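Local coordinates for FMN-binding protein (Syntrophomonas wolfei subsp. wolfei, PDB 3IN6), which binds flavin mononucleotide at the interface between its two subunits; its wider role is not established, at residues A[61-66]-A[113-118]; A[96-101]-A[138-143]. All coordinates share one frame; numbering follows the deposited sequence.

Contact 1. Residues A[61-66]-A[113-118]; sequences ICARFG and DRIKKR. With FMN (flavin mononucleotide), chain C.
Ile115 of helix 110-120 lays its side chain against Ile61 and Ala63 of strand 59-64. The CG1 branch does most of the touching. It stands anti to the backbone N (chi1 -157°), which brings it onto the strand backbone. Ile115 CG1 lies 3.4 Å from Ala63 N. Ile115 CG1 also packs on the Ala63 methyl, with Ala63 CB 3.7 Å away. Ile115 CD1 reaches on toward the carbonyl O of Ile61. The two isoleucines run alongside with their ends reversed, Ile61 CD1 resting 3.9 Å from Ile115 CB. The same methyl of Ile61 meets the start of the Arg114 chain, where Ile61 CD1 is 3.9 Å from Arg114 CG. These two chains meet roughly perpendicular. Arg114 bends at chi2 (64°), and its guanidinium leads away to a salt bridge with Glu53. Helix segment 113-118 crosses strand segment 61-64 at -64°.

Just beyond the packing, the strand end meets the flavin. Ala63 O accepts from FMN N3 at 2.9 Å. FMN O2 takes two backbone donors, Phe65 N and Gly66 N, each at 3.1 Å. The Phe65 ring turns one face to the flavin, with FMN C2 over it and offset toward the rim. Arg64 NE donates to Gly66 O, which sits somewhat out of the guanidinium plane, and this bond ties the turn together.

The two segments therefore meet through apolar packing, while the backbone of 63-66 serves the flavin. Its acceptor and donors match N3-H and O2 of the pyrimidine ring. Two N-H groups on O2 would probably also favour negative charge at the N1-C2-O2 end of a reduced flavin.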
loop_
_atom_site.group_PDB
_atom_site.type_symbol
_atom_site.label_atom_id
_atom_site.label_comp_id
_atom_site.label_asym_id
_atom_site.label_seq_id
_atom_site.Cartn_x
_atom_site.Cartn_y
_atom_site.Cartn_z
ATOM N N ILE A 61 5.716 10.770 12.553
ATOM C CA ILE A 61 5.153 10.216 13.777
ATOM C C ILE A 61 3.729 9.803 13.459
ATOM O O ILE A 61 3.047 10.383 12.610
ATOM C CB ILE A 61 5.237 11.129 15.027
ATOM C CG1 ILE A 61 4.510 12.462 14.828
ATOM C CG2 ILE A 61 6.693 11.393 15.408
ATOM C CD1 ILE A 61 4.250 13.185 16.154
ATOM N N CYS A 62 3.287 8.797 14.182
ATOM C CA CYS A 62 2.045 8.156 13.886
ATOM C C CYS A 62 1.414 7.605 15.162
ATOM O O CYS A 62 2.118 7.029 16.017
ATOM C CB CYS A 62 2.454 7.045 12.923
ATOM S SG CYS A 62 1.394 5.702 12.701
ATOM N N ALA A 63 0.103 7.798 15.294
ATOM C CA ALA A 63 -0.637 7.284 16.435
ATOM C C ALA A 63 -0.950 5.819 16.195
ATOM O O ALA A 63 -1.485 5.465 15.148
ATOM C CB ALA A 63 -1.927 8.047 16.621
ATOM N N ARG A 64 -0.608 4.961 17.142
ATOM C CA ARG A 64 -0.970 3.567 17.014
ATOM C C ARG A 64 -2.087 3.232 18.014
ATOM O O ARG A 64 -1.869 3.192 19.237
ATOM C CB ARG A 64 0.247 2.669 17.175
ATOM C CG ARG A 64 -0.027 1.215 16.810
ATOM C CD ARG A 64 -0.360 0.438 18.041
ATOM N NE ARG A 64 -1.016 -0.842 17.800
ATOM C CZ ARG A 64 -1.002 -1.842 18.673
ATOM N NH1 ARG A 64 -0.341 -1.717 19.816
ATOM N NH2 ARG A 64 -1.627 -2.977 18.399
ATOM N N PHE A 65 -3.294 3.050 17.474
ATOM C CA PHE A 65 -4.468 2.684 18.263
ATOM C C PHE A 65 -5.103 1.365 17.789
ATOM O O PHE A 65 -5.673 0.642 18.601
ATOM C CB PHE A 65 -5.484 3.832 18.341
ATOM C CG PHE A 65 -5.967 4.342 17.010
ATOM C CD1 PHE A 65 -5.271 5.348 16.338
ATOM C CD2 PHE A 65 -7.156 3.865 16.451
ATOM C CE1 PHE A 65 -5.739 5.846 15.109
ATOM C CE2 PHE A 65 -7.629 4.354 15.222
ATOM C CZ PHE A 65 -6.918 5.343 14.553
ATOM N N GLY A 66 -5.016 1.060 16.490
ATOM C CA GLY A 66 -5.474 -0.221 15.949
ATOM C C GLY A 66 -4.237 -0.852 15.345
ATOM O O GLY A 66 -3.224 -1.054 16.044
ATOM N N ASP A 113 3.027 13.371 23.049
ATOM C CA ASP A 113 2.170 14.516 23.328
ATOM C C ASP A 113 1.684 15.162 22.031
ATOM O O ASP A 113 0.515 15.496 21.882
ATOM C CB ASP A 113 2.917 15.550 24.183
ATOM C CG ASP A 113 3.181 15.071 25.617
ATOM O OD1 ASP A 113 2.613 14.038 26.057
ATOM O OD2 ASP A 113 3.959 15.758 26.316
ATOM N N ARG A 114 2.598 15.333 21.090
ATOM C CA ARG A 114 2.276 15.929 19.798
ATOM C C ARG A 114 1.207 15.117 19.054
ATOM O O ARG A 114 0.181 15.660 18.660
ATOM C CB ARG A 114 3.550 16.014 18.960
ATOM C CG ARG A 114 3.413 16.707 17.626
ATOM C CD ARG A 114 3.038 18.167 17.781
ATOM N NE ARG A 114 3.039 18.834 16.486
ATOM C CZ ARG A 114 2.746 20.116 16.294
ATOM N NH1 ARG A 114 2.435 20.909 17.317
ATOM N NH2 ARG A 114 2.775 20.611 15.066
ATOM N N ILE A 115 1.436 13.815 18.880
ATOM C CA ILE A 115 0.481 12.983 18.144
ATOM C C ILE A 115 -0.854 12.831 18.891
ATOM O O ILE A 115 -1.885 12.588 18.266
ATOM C CB ILE A 115 1.058 11.579 17.817
ATOM C CG1 ILE A 115 0.343 10.962 16.610
ATOM C CG2 ILE A 115 0.975 10.646 19.030
ATOM C CD1 ILE A 115 0.542 11.707 15.297
ATOM N N LYS A 116 -0.828 12.964 20.220
ATOM C CA LYS A 116 -2.041 12.856 21.030
ATOM C C LYS A 116 -2.975 14.016 20.697
ATOM O O LYS A 116 -4.173 13.813 20.452
ATOM C CB LYS A 116 -1.704 12.855 22.533
ATOM C CG LYS A 116 -2.913 12.739 23.457
ATOM N N LYS A 117 -2.411 15.227 20.691
ATOM C CA LYS A 117 -3.152 16.439 20.348
ATOM C C LYS A 117 -3.858 16.258 19.005
ATOM O O LYS A 117 -5.046 16.530 18.880
ATOM C CB LYS A 117 -2.216 17.645 20.290
ATOM C CG LYS A 117 -1.553 17.986 21.615
ATOM N N ARG A 118 -3.121 15.774 18.011
ATOM C CA ARG A 118 -3.688 15.537 16.689
ATOM C C ARG A 118 -4.844 14.534 16.750
ATOM O O ARG A 118 -5.934 14.819 16.249
ATOM C CB ARG A 118 -2.603 15.057 15.713
ATOM C CG ARG A 118 -3.103 14.749 14.306
ATOM C CD ARG A 118 -1.965 14.413 13.366
ATOM N NE ARG A 118 -1.117 15.566 13.075
ATOM C CZ ARG A 118 -1.298 16.426 12.073
ATOM N NH1 ARG A 118 -2.308 16.297 11.220
ATOM N NH2 ARG A 118 -0.453 17.433 11.916
HETATM N N1 FMN C . -5.094 2.802 12.852
HETATM C C2 FMN C . -3.983 3.285 13.519
HETATM O O2 FMN C . -3.428 2.596 14.381
HETATM N N3 FMN C . -3.495 4.551 13.216
HETATM C C4 FMN C . -4.113 5.342 12.258
HETATM O O4 FMN C . -3.651 6.471 12.018
HETATM C C4A FMN C . -5.251 4.854 11.595
HETATM N N5 FMN C . -5.906 5.620 10.635
HETATM C C5A FMN C . -7.027 5.143 9.967
HETATM C C6 FMN C . -7.650 5.942 8.997
HETATM C C7 FMN C . -8.781 5.474 8.325
HETATM C C7M FMN C . -9.431 6.349 7.296
HETATM C C8 FMN C . -9.292 4.199 8.604
HETATM C C8M FMN C . -10.502 3.670 7.879
HETATM C C9 FMN C . -8.662 3.397 9.567
HETATM C C9A FMN C . -7.524 3.865 10.262
HETATM N N10 FMN C . -6.868 3.085 11.227
HETATM C C10 FMN C . -5.744 3.578 11.895
HETATM C "C1'" FMN C . -7.377 1.708 11.591
HETATM C "C2'" FMN C . -6.606 0.581 10.904
HETATM O "O2'" FMN C . -6.589 0.769 9.505
HETATM C "C3'" FMN C . -7.243 -0.760 11.287
HETATM O "O3'" FMN C . -6.958 -1.017 12.648
HETATM C "C4'" FMN C . -6.781 -1.937 10.421
HETATM O "O4'" FMN C . -7.602 -3.059 10.664
HETATM C "C5'" FMN C . -5.343 -2.339 10.703
HETATM O "O5'" FMN C . -4.967 -3.369 9.823
HETATM P P FMN C . -3.849 -4.470 10.217
HETATM O O1P FMN C . -4.364 -5.415 11.269
HETATM O O2P FMN C . -2.574 -3.831 10.743
HETATM O O3P FMN C . -3.647 -5.234 8.951
#

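Contact 2. Residues A[96-101]-A[138-143]; sequences IRVYVE and VKILPV. With FMN (flavin mononucleotide), chain E.
A classic beta bulge sits in the antiparallel pairing of strands 92-106 and 131-141, where two residues, Val138 and Lys139, sit opposite the single Tyr99. Val138 N donates to Tyr99 O at 2.8 Å, and Lys139 N adds a weak bond to the same oxygen. Tyr99 N returns a bond to Lys139 O. Further along, Arg97 and Leu141 form a hydrogen-bonded pair, with Val98 and Ile140 as the non-hydrogen-bonded pair between. On the face with Val98, Ile96 CD1 packs tightly on Ile140 CG2, at 3.4 Å. Helix 2-28 covers Ile140 there.

The face bearing Arg97 and Tyr99 meets the second subunit and the FMN held between the two chains. Lys139 runs beside Tyr99 in the same direction. It bends at chi3 (66°), placing CE and NZ over the ring face: a CH-pi contact and a cation-pi contact, with Lys139 NZ 4.3 Å from the Tyr99 ring centroid. Tyr99 OH bonds to Asn45 OD1 of the second subunit.

Both NE and NH2 of Arg97 donate to one oxygen, Pro142 O, each 3.0 Å away. Val143 O lies over the centre of one guanidinium face, and Tyr99 OH lies over the opposite face, nearer the rim. The two bonds and the packing on both faces probably limit the group's rotation. A leucine in place of Arg97 would probably leave Pro142 O without these two donors and take one positive partner from the flavin phosphate. The remaining nitrogen, Arg97 NH1, bonds to Ile46 O of the second subunit and, at 3.1 Å, to FMN O2P.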
loop_
_atom_site.group_PDB
_atom_site.type_symbol
_atom_site.label_atom_id
_atom_site.label_comp_id
_atom_site.label_asym_id
_atom_site.label_seq_id
_atom_site.Cartn_x
_atom_site.Cartn_y
_atom_site.Cartn_z
ATOM N N ILE A 96 2.212 10.520 -3.120
ATOM C CA ILE A 96 3.633 10.430 -2.778
ATOM C C ILE A 96 3.885 9.097 -2.108
ATOM O O ILE A 96 2.945 8.465 -1.581
ATOM C CB ILE A 96 4.008 11.566 -1.789
ATOM C CG1 ILE A 96 5.532 11.762 -1.649
ATOM C CG2 ILE A 96 3.326 11.325 -0.403
ATOM C CD1 ILE A 96 6.238 12.356 -2.881
ATOM N N ARG A 97 5.144 8.662 -2.134
ATOM C CA ARG A 97 5.567 7.466 -1.436
ATOM C C ARG A 97 6.685 7.865 -0.523
ATOM O O ARG A 97 7.677 8.444 -0.977
ATOM C CB ARG A 97 6.053 6.389 -2.386
ATOM C CG ARG A 97 4.955 5.688 -3.122
ATOM C CD ARG A 97 5.502 4.643 -4.090
ATOM N NE ARG A 97 6.324 5.209 -5.154
ATOM C CZ ARG A 97 6.887 4.490 -6.125
ATOM N NH1 ARG A 97 6.721 3.173 -6.187
ATOM N NH2 ARG A 97 7.623 5.090 -7.048
ATOM N N VAL A 98 6.521 7.574 0.768
ATOM C CA VAL A 98 7.539 7.880 1.747
ATOM C C VAL A 98 8.005 6.588 2.428
ATOM O O VAL A 98 7.243 5.961 3.174
ATOM C CB VAL A 98 7.006 8.851 2.813
ATOM C CG1 VAL A 98 8.115 9.264 3.727
ATOM C CG2 VAL A 98 6.331 10.101 2.176
ATOM N N TYR A 99 9.269 6.222 2.199
ATOM C CA TYR A 99 9.876 5.016 2.759
ATOM C C TYR A 99 10.500 5.292 4.103
ATOM O O TYR A 99 11.274 6.240 4.258
ATOM C CB TYR A 99 10.927 4.457 1.803
ATOM C CG TYR A 99 10.354 4.094 0.461
ATOM C CD1 TYR A 99 10.108 5.065 -0.487
ATOM C CD2 TYR A 99 10.080 2.778 0.130
ATOM C CE1 TYR A 99 9.606 4.758 -1.706
ATOM C CE2 TYR A 99 9.545 2.461 -1.101
ATOM C CZ TYR A 99 9.329 3.454 -2.018
ATOM O OH TYR A 99 8.803 3.172 -3.252
ATOM N N VAL A 100 10.225 4.409 5.063
ATOM C CA VAL A 100 10.591 4.651 6.431
ATOM C C VAL A 100 11.200 3.452 7.173
ATOM O O VAL A 100 11.102 2.309 6.754
ATOM C CB VAL A 100 9.333 5.077 7.230
ATOM C CG1 VAL A 100 8.744 6.419 6.721
ATOM C CG2 VAL A 100 8.257 3.960 7.174
ATOM N N GLU A 101 11.801 3.759 8.303
ATOM C CA GLU A 101 12.302 2.751 9.233
ATOM C C GLU A 101 11.878 3.171 10.629
ATOM O O GLU A 101 12.018 4.334 10.982
ATOM C CB GLU A 101 13.811 2.632 9.172
ATOM C CG GLU A 101 14.300 2.107 7.857
ATOM C CD GLU A 101 15.817 1.897 7.832
ATOM O OE1 GLU A 101 16.505 2.276 8.813
ATOM O OE2 GLU A 101 16.308 1.350 6.817
ATOM N N VAL A 138 13.608 7.540 4.999
ATOM C CA VAL A 138 14.767 6.974 4.316
ATOM C C VAL A 138 14.843 7.342 2.826
ATOM O O VAL A 138 15.936 7.423 2.254
ATOM C CB VAL A 138 14.763 5.444 4.555
ATOM C CG1 VAL A 138 15.384 4.684 3.419
ATOM C CG2 VAL A 138 15.449 5.132 5.899
ATOM N N LYS A 139 13.687 7.560 2.203
ATOM C CA LYS A 139 13.606 7.899 0.788
ATOM C C LYS A 139 12.178 8.366 0.493
ATOM O O LYS A 139 11.223 7.913 1.159
ATOM C CB LYS A 139 13.946 6.661 -0.054
ATOM C CG LYS A 139 13.890 6.851 -1.568
ATOM C CD LYS A 139 14.266 5.571 -2.319
ATOM C CE LYS A 139 13.242 4.442 -2.111
ATOM N NZ LYS A 139 13.631 3.140 -2.757
ATOM N N ILE A 140 12.032 9.264 -0.483
ATOM C CA ILE A 140 10.719 9.766 -0.926
ATOM C C ILE A 140 10.655 9.660 -2.452
ATOM O O ILE A 140 11.524 10.175 -3.143
ATOM C CB ILE A 140 10.484 11.225 -0.528
ATOM C CG1 ILE A 140 10.535 11.379 0.992
ATOM C CG2 ILE A 140 9.118 11.754 -1.110
ATOM C CD1 ILE A 140 10.351 12.842 1.500
ATOM N N LEU A 141 9.652 8.976 -2.994
ATOM C CA LEU A 141 9.559 8.862 -4.435
ATOM C C LEU A 141 8.199 9.345 -4.881
ATOM O O LEU A 141 7.255 9.340 -4.101
ATOM C CB LEU A 141 9.800 7.425 -4.913
ATOM C CG LEU A 141 11.225 6.853 -4.762
ATOM C CD1 LEU A 141 11.227 5.352 -5.078
ATOM C CD2 LEU A 141 12.263 7.625 -5.639
ATOM N N PRO A 142 8.097 9.792 -6.136
ATOM C CA PRO A 142 6.784 10.172 -6.666
ATOM C C PRO A 142 5.942 8.898 -6.794
ATOM O O PRO A 142 6.489 7.800 -6.709
ATOM C CB PRO A 142 7.101 10.715 -8.064
ATOM C CG PRO A 142 8.559 10.941 -8.093
ATOM C CD PRO A 142 9.170 9.994 -7.120
ATOM N N VAL A 143 4.643 9.045 -7.012
ATOM C CA VAL A 143 3.733 7.903 -7.157
ATOM C C VAL A 143 4.169 6.884 -8.201
ATOM O O VAL A 143 4.256 5.700 -7.890
ATOM C CB VAL A 143 2.276 8.370 -7.422
ATOM C CG1 VAL A 143 1.469 7.292 -8.113
ATOM C CG2 VAL A 143 1.642 8.770 -6.104
HETATM N N1 FMN E . 2.442 -0.495 -14.040
HETATM C C2 FMN E . 2.347 -1.833 -14.330
HETATM O O2 FMN E . 3.377 -2.476 -14.548
HETATM N N3 FMN E . 1.097 -2.441 -14.359
HETATM C C4 FMN E . -0.051 -1.703 -14.108
HETATM O O4 FMN E . -1.159 -2.240 -14.146
HETATM C C4A FMN E . 0.051 -0.349 -13.822
HETATM N N5 FMN E . -1.088 0.397 -13.572
HETATM C C5A FMN E . -0.979 1.743 -13.292
HETATM C C6 FMN E . -2.145 2.464 -13.045
HETATM C C7 FMN E . -2.079 3.820 -12.756
HETATM C C7M FMN E . -3.351 4.577 -12.493
HETATM C C8 FMN E . -0.838 4.456 -12.704
HETATM C C8M FMN E . -0.758 5.923 -12.382
HETATM C C9 FMN E . 0.332 3.733 -12.939
HETATM C C9A FMN E . 0.275 2.364 -13.243
HETATM N N10 FMN E . 1.430 1.603 -13.487
HETATM C C10 FMN E . 1.310 0.257 -13.788
HETATM C "C1'" FMN E . 2.818 2.205 -13.480
HETATM C "C2'" FMN E . 3.601 1.922 -12.195
HETATM O "O2'" FMN E . 2.872 2.361 -11.078
HETATM C "C3'" FMN E . 4.965 2.618 -12.273
HETATM O "O3'" FMN E . 5.745 1.924 -13.232
HETATM C "C4'" FMN E . 5.677 2.697 -10.913
HETATM O "O4'" FMN E . 6.746 3.618 -10.939
HETATM C "C5'" FMN E . 6.249 1.355 -10.513
HETATM O "O5'" FMN E . 6.830 1.452 -9.243
HETATM P P FMN E . 8.094 0.547 -8.818
HETATM O O1P FMN E . 7.708 -0.911 -8.882
HETATM O O2P FMN E . 8.456 0.916 -7.399
HETATM O O3P FMN E . 9.290 0.822 -9.719
#

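The centres of contacts 1 and 2 are about 20 Å apart, and their nearest atoms are about 8 Å apart. Their segments alternate along the chain: 61-66, 96-101, 113-118, 138-143. Both contacts reach one antiparallel sheet, in which strands 59-64 and 131-141 are neighbours. Helix 110-120, which packs in contact 1, follows strand 92-106 and precedes strand 131-141, the two strands paired in contact 2. Each contact meets a different FMN. Contact 1 serves the flavin ring of one, while contact 2 supplies an arginine to the phosphate of the other. Both subunits contribute to each site, so both FMN molecules bridge the dimer.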